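Mono(ADP-ribosyl)transferase SpvB (Salmonella typhimurium, PDB 2GWM) catalyses NAD(+)-dependent mono-ADP-ribosylation of protein arginines, probably modifying host actin and so preventing its polymerisation. Local coordinates at residues 7-12 with 137-142; 117-122 with 188-193. All coordinates share one frame; numbering follows the deposited sequence.

The two contacts sit in different parts of the C-terminal ADP-ribosyltransferase domain of SpvB, their centres 27 Å apart and their nearest atoms about 12 Å apart. Interaction 1 holds the N-terminal helix 3-24 to the loop that follows strand 135-136, on the side of the three-stranded antiparallel sheet. Interaction 2 opens the parallel pairing of strands 122-127 and 192-198 in the five-stranded mixed sheet. Along the chain the segments alternate: 7-12, 117-122, 137-142, 188-193; strand 122-127 leads from the first half of interaction 2 toward the second half of interaction 1. Both lie close to residues predicted to be catalytic: the side chains of Leu137 and Glu148 are about 4 Å apart, those of Asn120 and Arg81 about 7 Å.

Interaction 1. Residues 7-12 with 137-142; sequences ALRYYS and LGDVAH
Val140 and Arg9 meet at the middle of this contact, where a short 3-10 turn packs against helix 3-24. With CG1 of Val140 set anti to its backbone N (chi1 173°), that methyl reaches the helix and touches Leu8 CG at 3.7 Å; the two side chains cross at nearly a right angle. Arg9 runs extended from CG to NE and brings its guanidinium over the turn, with Val140 CA beneath one face. Arg9 NH1 donates to Asp139 O at 2.9 Å, a bent bond (137°) with the oxygen well out of the guanidinium plane. Water 1, at the guanidinium edge and in its plane, links NH1 to Val140 O. Arg9 NH2 and Asp139 OD2 form a long salt bridge (3.9 Å); Asp139 OD1 pairs with Lys144, and Arg9 NE with Glu1. Further along the helix, Ser12 OG accepts from His142 N at 2.9 Å, a fairly straight bond (158°). At the inner end, Leu8 CD2 meets Leu137 CD1 at 4.0 Å. Leu137 is also backbone-bonded to Glu148, predicted to be catalytic, so the contact probably steadies that strand edge. Both leucines pack on Leu71, Leu150 of strand 149-151 and helix 50-69.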
loop_
_atom_site.group_PDB
_atom_site.type_symbol
_atom_site.label_atom_id
_atom_site.label_comp_id
_atom_site.label_asym_id
_atom_site.label_seq_id
_atom_site.Cartn_x
_atom_site.Cartn_y
_atom_site.Cartn_z
ATOM N N ALA A 7 -14.333 0.696 10.175
ATOM C CA ALA A 7 -13.816 1.652 9.188
ATOM C C ALA A 7 -12.723 1.028 8.315
ATOM O O ALA A 7 -12.725 1.242 7.138
ATOM C CB ALA A 7 -13.355 2.899 9.834
ATOM N N LEU A 8 -11.838 0.233 8.917
ATOM C CA LEU A 8 -10.829 -0.498 8.153
ATOM C C LEU A 8 -11.437 -1.478 7.185
ATOM O O LEU A 8 -10.968 -1.632 6.027
ATOM C CB LEU A 8 -9.886 -1.227 9.127
ATOM C CG LEU A 8 -8.775 -2.114 8.470
ATOM C CD1 LEU A 8 -7.894 -1.261 7.584
ATOM C CD2 LEU A 8 -7.990 -2.739 9.592
ATOM N N ARG A 9 -12.483 -2.178 7.592
ATOM C CA ARG A 9 -13.211 -3.049 6.653
ATOM C C ARG A 9 -13.708 -2.261 5.453
ATOM O O ARG A 9 -13.571 -2.696 4.312
ATOM C CB ARG A 9 -14.392 -3.740 7.350
ATOM C CG ARG A 9 -14.013 -4.779 8.413
ATOM C CD ARG A 9 -15.268 -5.448 9.030
ATOM N NE ARG A 9 -14.885 -6.500 9.948
ATOM C CZ ARG A 9 -14.491 -7.730 9.594
ATOM N NH1 ARG A 9 -14.464 -8.131 8.319
ATOM N NH2 ARG A 9 -14.122 -8.591 10.547
ATOM N N TYR A 10 -14.266 -1.074 5.697
ATOM C CA TYR A 10 -14.761 -0.237 4.610
ATOM C C TYR A 10 -13.633 0.238 3.703
ATOM O O TYR A 10 -13.769 0.246 2.495
ATOM C CB TYR A 10 -15.503 0.966 5.209
ATOM C CG TYR A 10 -16.062 1.861 4.161
ATOM C CD1 TYR A 10 -17.310 1.648 3.640
ATOM C CD2 TYR A 10 -15.329 2.943 3.688
ATOM C CE1 TYR A 10 -17.804 2.469 2.665
ATOM C CE2 TYR A 10 -15.797 3.755 2.694
ATOM C CZ TYR A 10 -17.062 3.554 2.210
ATOM O OH TYR A 10 -17.625 4.383 1.250
ATOM N N TYR A 11 -12.520 0.666 4.283
ATOM C CA TYR A 11 -11.299 0.985 3.554
ATOM C C TYR A 11 -10.971 -0.152 2.581
ATOM O O TYR A 11 -10.726 0.081 1.411
ATOM C CB TYR A 11 -10.130 1.169 4.548
ATOM C CG TYR A 11 -8.844 1.274 3.786
ATOM C CD1 TYR A 11 -8.398 2.484 3.299
ATOM C CD2 TYR A 11 -8.095 0.146 3.520
ATOM C CE1 TYR A 11 -7.218 2.552 2.532
ATOM C CE2 TYR A 11 -6.930 0.226 2.735
ATOM C CZ TYR A 11 -6.515 1.407 2.241
ATOM O OH TYR A 11 -5.358 1.442 1.459
ATOM N N SER A 12 -10.894 -1.358 3.117
ATOM C CA SER A 12 -10.529 -2.533 2.304
ATOM C C SER A 12 -11.511 -2.756 1.140
ATOM O O SER A 12 -11.112 -3.080 0.030
ATOM C CB SER A 12 -10.401 -3.776 3.202
ATOM O OG SER A 12 -10.175 -4.964 2.454
ATOM N N LEU A 137 -4.190 -8.385 7.603
ATOM C CA LEU A 137 -5.608 -8.039 7.698
ATOM C C LEU A 137 -6.449 -9.228 8.089
ATOM O O LEU A 137 -7.418 -9.089 8.858
ATOM C CB LEU A 137 -6.112 -7.484 6.395
ATOM C CG LEU A 137 -6.167 -5.996 6.113
ATOM C CD1 LEU A 137 -5.700 -5.023 7.193
ATOM C CD2 LEU A 137 -6.103 -5.544 4.778
ATOM N N GLY A 138 -6.093 -10.391 7.566
ATOM C CA GLY A 138 -6.880 -11.580 7.797
ATOM C C GLY A 138 -8.323 -11.348 7.359
ATOM O O GLY A 138 -8.574 -10.871 6.253
ATOM N N ASP A 139 -9.244 -11.666 8.255
ATOM C CA ASP A 139 -10.650 -11.622 7.923
ATOM C C ASP A 139 -11.208 -10.198 7.863
ATOM O O ASP A 139 -12.354 -9.997 7.489
ATOM C CB ASP A 139 -11.471 -12.399 8.932
ATOM C CG ASP A 139 -12.878 -12.659 8.430
ATOM O OD1 ASP A 139 -13.023 -13.253 7.344
ATOM O OD2 ASP A 139 -13.829 -12.253 9.106
ATOM N N VAL A 140 -10.413 -9.217 8.235
ATOM C CA VAL A 140 -10.805 -7.824 8.048
ATOM C C VAL A 140 -10.851 -7.486 6.561
ATOM O O VAL A 140 -11.594 -6.599 6.132
ATOM C CB VAL A 140 -9.883 -6.899 8.778
ATOM C CG1 VAL A 140 -10.204 -5.477 8.442
ATOM C CG2 VAL A 140 -10.057 -7.143 10.246
ATOM N N ALA A 141 -10.043 -8.169 5.751
ATOM C CA ALA A 141 -10.004 -7.865 4.325
ATOM C C ALA A 141 -11.356 -8.175 3.716
ATOM O O ALA A 141 -11.989 -9.189 4.056
ATOM C CB ALA A 141 -8.938 -8.711 3.635
ATOM N N HIS A 142 -11.766 -7.387 2.738
ATOM C CA HIS A 142 -13.076 -7.593 2.143
ATOM C C HIS A 142 -13.132 -8.888 1.394
ATOM O O HIS A 142 -14.082 -9.668 1.559
ATOM C CB HIS A 142 -13.428 -6.453 1.204
ATOM C CG HIS A 142 -14.833 -6.532 0.717
ATOM N ND1 HIS A 142 -15.910 -6.336 1.561
ATOM C CD2 HIS A 142 -15.345 -6.894 -0.476
ATOM C CE1 HIS A 142 -17.024 -6.502 0.873
ATOM N NE2 HIS A 142 -16.709 -6.853 -0.359
HETATM O O HOH W 1 -14.378 -6.977 5.775
#

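Interaction 2. Residues 117-122 with 188-193; sequences AWINDT and NRIKRI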
loop_
_atom_site.group_PDB
_atom_site.type_symbol
_atom_site.label_atom_id
_atom_site.label_comp_id
_atom_site.label_asym_id
_atom_site.label_seq_id
_atom_site.Cartn_x
_atom_site.Cartn_y
_atom_site.Cartn_z
ATOM N N ALA A 117 4.172 -11.702 -4.783
ATOM C CA ALA A 117 3.931 -10.448 -5.531
ATOM C C ALA A 117 3.179 -10.744 -6.810
ATOM O O ALA A 117 3.444 -11.737 -7.491
ATOM C CB ALA A 117 5.213 -9.836 -5.884
ATOM N N TRP A 118 2.278 -9.841 -7.148
ATOM C CA TRP A 118 1.633 -9.853 -8.444
ATOM C C TRP A 118 2.568 -9.234 -9.436
ATOM O O TRP A 118 3.064 -8.123 -9.298
ATOM C CB TRP A 118 0.293 -9.115 -8.396
ATOM C CG TRP A 118 -0.704 -10.007 -7.648
ATOM C CD1 TRP A 118 -0.730 -10.266 -6.295
ATOM C CD2 TRP A 118 -1.714 -10.805 -8.227
ATOM N NE1 TRP A 118 -1.744 -11.145 -6.009
ATOM C CE2 TRP A 118 -2.361 -11.493 -7.178
ATOM C CE3 TRP A 118 -2.172 -10.982 -9.528
ATOM C CZ2 TRP A 118 -3.423 -12.346 -7.398
ATOM C CZ3 TRP A 118 -3.228 -11.838 -9.751
ATOM C CH2 TRP A 118 -3.850 -12.508 -8.685
ATOM N N ILE A 119 2.828 -10.003 -10.469
ATOM C CA ILE A 119 3.801 -9.585 -11.495
ATOM C C ILE A 119 3.415 -8.253 -12.122
ATOM O O ILE A 119 2.225 -7.993 -12.395
ATOM C CB ILE A 119 3.905 -10.670 -12.525
ATOM C CG1 ILE A 119 4.530 -11.953 -11.938
ATOM C CG2 ILE A 119 4.691 -10.168 -13.783
ATOM C CD1 ILE A 119 4.419 -13.160 -12.791
ATOM N N ASN A 120 4.405 -7.391 -12.276
ATOM C CA ASN A 120 4.300 -6.119 -12.906
ATOM C C ASN A 120 5.694 -5.700 -13.359
ATOM O O ASN A 120 6.638 -6.480 -13.214
ATOM C CB ASN A 120 3.742 -5.086 -11.916
ATOM C CG ASN A 120 2.859 -4.072 -12.549
ATOM O OD1 ASN A 120 3.131 -3.567 -13.656
ATOM N ND2 ASN A 120 1.736 -3.726 -11.830
ATOM N N ASP A 121 5.837 -4.502 -13.907
ATOM C CA ASP A 121 7.179 -4.100 -14.356
ATOM C C ASP A 121 8.219 -4.044 -13.239
ATOM O O ASP A 121 9.404 -4.267 -13.470
ATOM C CB ASP A 121 7.184 -2.853 -15.257
ATOM C CG ASP A 121 6.827 -1.514 -14.567
ATOM O OD1 ASP A 121 7.353 -1.247 -13.468
ATOM O OD2 ASP A 121 6.033 -0.711 -15.187
ATOM N N THR A 122 7.763 -3.788 -12.031
ATOM C CA THR A 122 8.611 -3.680 -10.868
ATOM C C THR A 122 8.118 -4.605 -9.765
ATOM O O THR A 122 6.924 -4.579 -9.408
ATOM C CB THR A 122 8.608 -2.229 -10.370
ATOM O OG1 THR A 122 9.053 -1.377 -11.392
ATOM C CG2 THR A 122 9.462 -2.074 -9.163
ATOM N N ASN A 188 8.175 -12.422 -18.035
ATOM C CA ASN A 188 8.931 -11.667 -19.022
ATOM C C ASN A 188 8.600 -10.174 -19.004
ATOM O O ASN A 188 9.339 -9.369 -19.556
ATOM C CB ASN A 188 8.785 -12.229 -20.410
ATOM C CG ASN A 188 9.319 -13.665 -20.540
ATOM O OD1 ASN A 188 8.676 -14.517 -21.184
ATOM N ND2 ASN A 188 10.384 -13.950 -19.898
ATOM N N ARG A 189 7.473 -9.823 -18.365
ATOM C CA ARG A 189 7.060 -8.424 -18.189
ATOM C C ARG A 189 7.903 -7.658 -17.172
ATOM O O ARG A 189 7.874 -6.448 -17.134
ATOM C CB ARG A 189 5.623 -8.355 -17.642
ATOM C CG ARG A 189 4.595 -8.916 -18.599
ATOM C CD ARG A 189 3.161 -9.022 -17.952
ATOM N NE ARG A 189 2.783 -7.732 -17.406
ATOM C CZ ARG A 189 2.122 -7.491 -16.264
ATOM N NH1 ARG A 189 1.711 -8.455 -15.433
ATOM N NH2 ARG A 189 1.878 -6.217 -15.947
ATOM N N ILE A 190 8.678 -8.367 -16.361
ATOM C CA ILE A 190 9.366 -7.746 -15.255
ATOM C C ILE A 190 10.607 -7.043 -15.713
ATOM O O ILE A 190 11.473 -7.679 -16.361
ATOM C CB ILE A 190 9.689 -8.753 -14.129
ATOM C CG1 ILE A 190 8.393 -9.421 -13.626
ATOM C CG2 ILE A 190 10.449 -8.118 -12.986
ATOM C CD1 ILE A 190 8.663 -10.579 -12.741
ATOM N N LYS A 191 10.727 -5.774 -15.330
ATOM C CA LYS A 191 11.871 -4.982 -15.680
ATOM C C LYS A 191 12.909 -4.888 -14.578
ATOM O O LYS A 191 14.112 -4.798 -14.819
ATOM C CB LYS A 191 11.434 -3.576 -16.053
ATOM C CG LYS A 191 12.543 -2.711 -16.594
ATOM C CD LYS A 191 11.956 -1.859 -17.734
ATOM C CE LYS A 191 13.021 -1.300 -18.627
ATOM N NZ LYS A 191 13.704 -0.167 -17.964
ATOM N N ARG A 192 12.468 -4.973 -13.332
ATOM C CA ARG A 192 13.365 -4.798 -12.221
ATOM C C ARG A 192 12.774 -5.342 -10.943
ATOM O O ARG A 192 11.546 -5.444 -10.770
ATOM C CB ARG A 192 13.695 -3.320 -12.062
ATOM C CG ARG A 192 12.473 -2.567 -11.544
ATOM C CD ARG A 192 12.717 -1.073 -11.493
ATOM N NE ARG A 192 12.954 -0.415 -12.781
ATOM C CZ ARG A 192 12.016 -0.108 -13.674
ATOM N NH1 ARG A 192 10.763 -0.486 -13.465
ATOM N NH2 ARG A 192 12.333 0.535 -14.816
ATOM N N ILE A 193 13.671 -5.712 -10.059
ATOM C CA ILE A 193 13.422 -5.930 -8.653
ATOM C C ILE A 193 14.061 -4.813 -7.895
ATOM O O ILE A 193 15.201 -4.460 -8.135
ATOM C CB ILE A 193 13.982 -7.333 -8.158
ATOM C CG1 ILE A 193 13.394 -8.482 -8.963
ATOM C CG2 ILE A 193 13.810 -7.498 -6.624
ATOM C CD1 ILE A 193 14.246 -9.734 -8.843
HETATM O O HOH W 2 -0.113 -6.056 -13.813
#
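Segments 117-122 and 188-193 come together as two strands begin side by side, with Thr122 and Arg192 forming a parallel beta bridge and Asp121 O accepting from both Lys191 N (2.7 Å) and Arg192 N (3.1 Å). This is the start of the parallel pair 122-127 and 192-198 within the mixed sheet of the ADP-ribosyltransferase fold. Thr122 and Arg192 project from the same face of that sheet, and Arg192 bends at chi3 (64°) to bring its guanidinium back across the threonine. Arg192 NH1 donates to Thr122 OG1 at 2.8 Å, close to the guanidinium plane; Thr122 OG1 in turn donates to Asp121 OD1 at 2.7 Å. The same nitrogen of Arg192 makes a salt bridge to Asp121 OD1, whose carboxylate stands almost perpendicular to the guanidinium (88°). Asp86 is a further partner of Asp121 and Arg192, taking Arg192 NH2 at its carboxylate and giving its backbone N to Asp121 OD2, while Leu85 N donates to Asp121 OD1. Before the strands start, Ile119 CG2 packs crosswise on Ile190 CG1 at 3.8 Å, and Phe170 and Leu174 of helix 168-175 also touch Ile190. Farther out, the Arg189 guanidinium has Asn120 CA over one face and gives Ile119 O a weak bond through NH1. Asn120 turns back on its own chain, its OD1 taking the hydrogen of Asp121 N at 2.9 Å in the plane of the side-chain carbonyl.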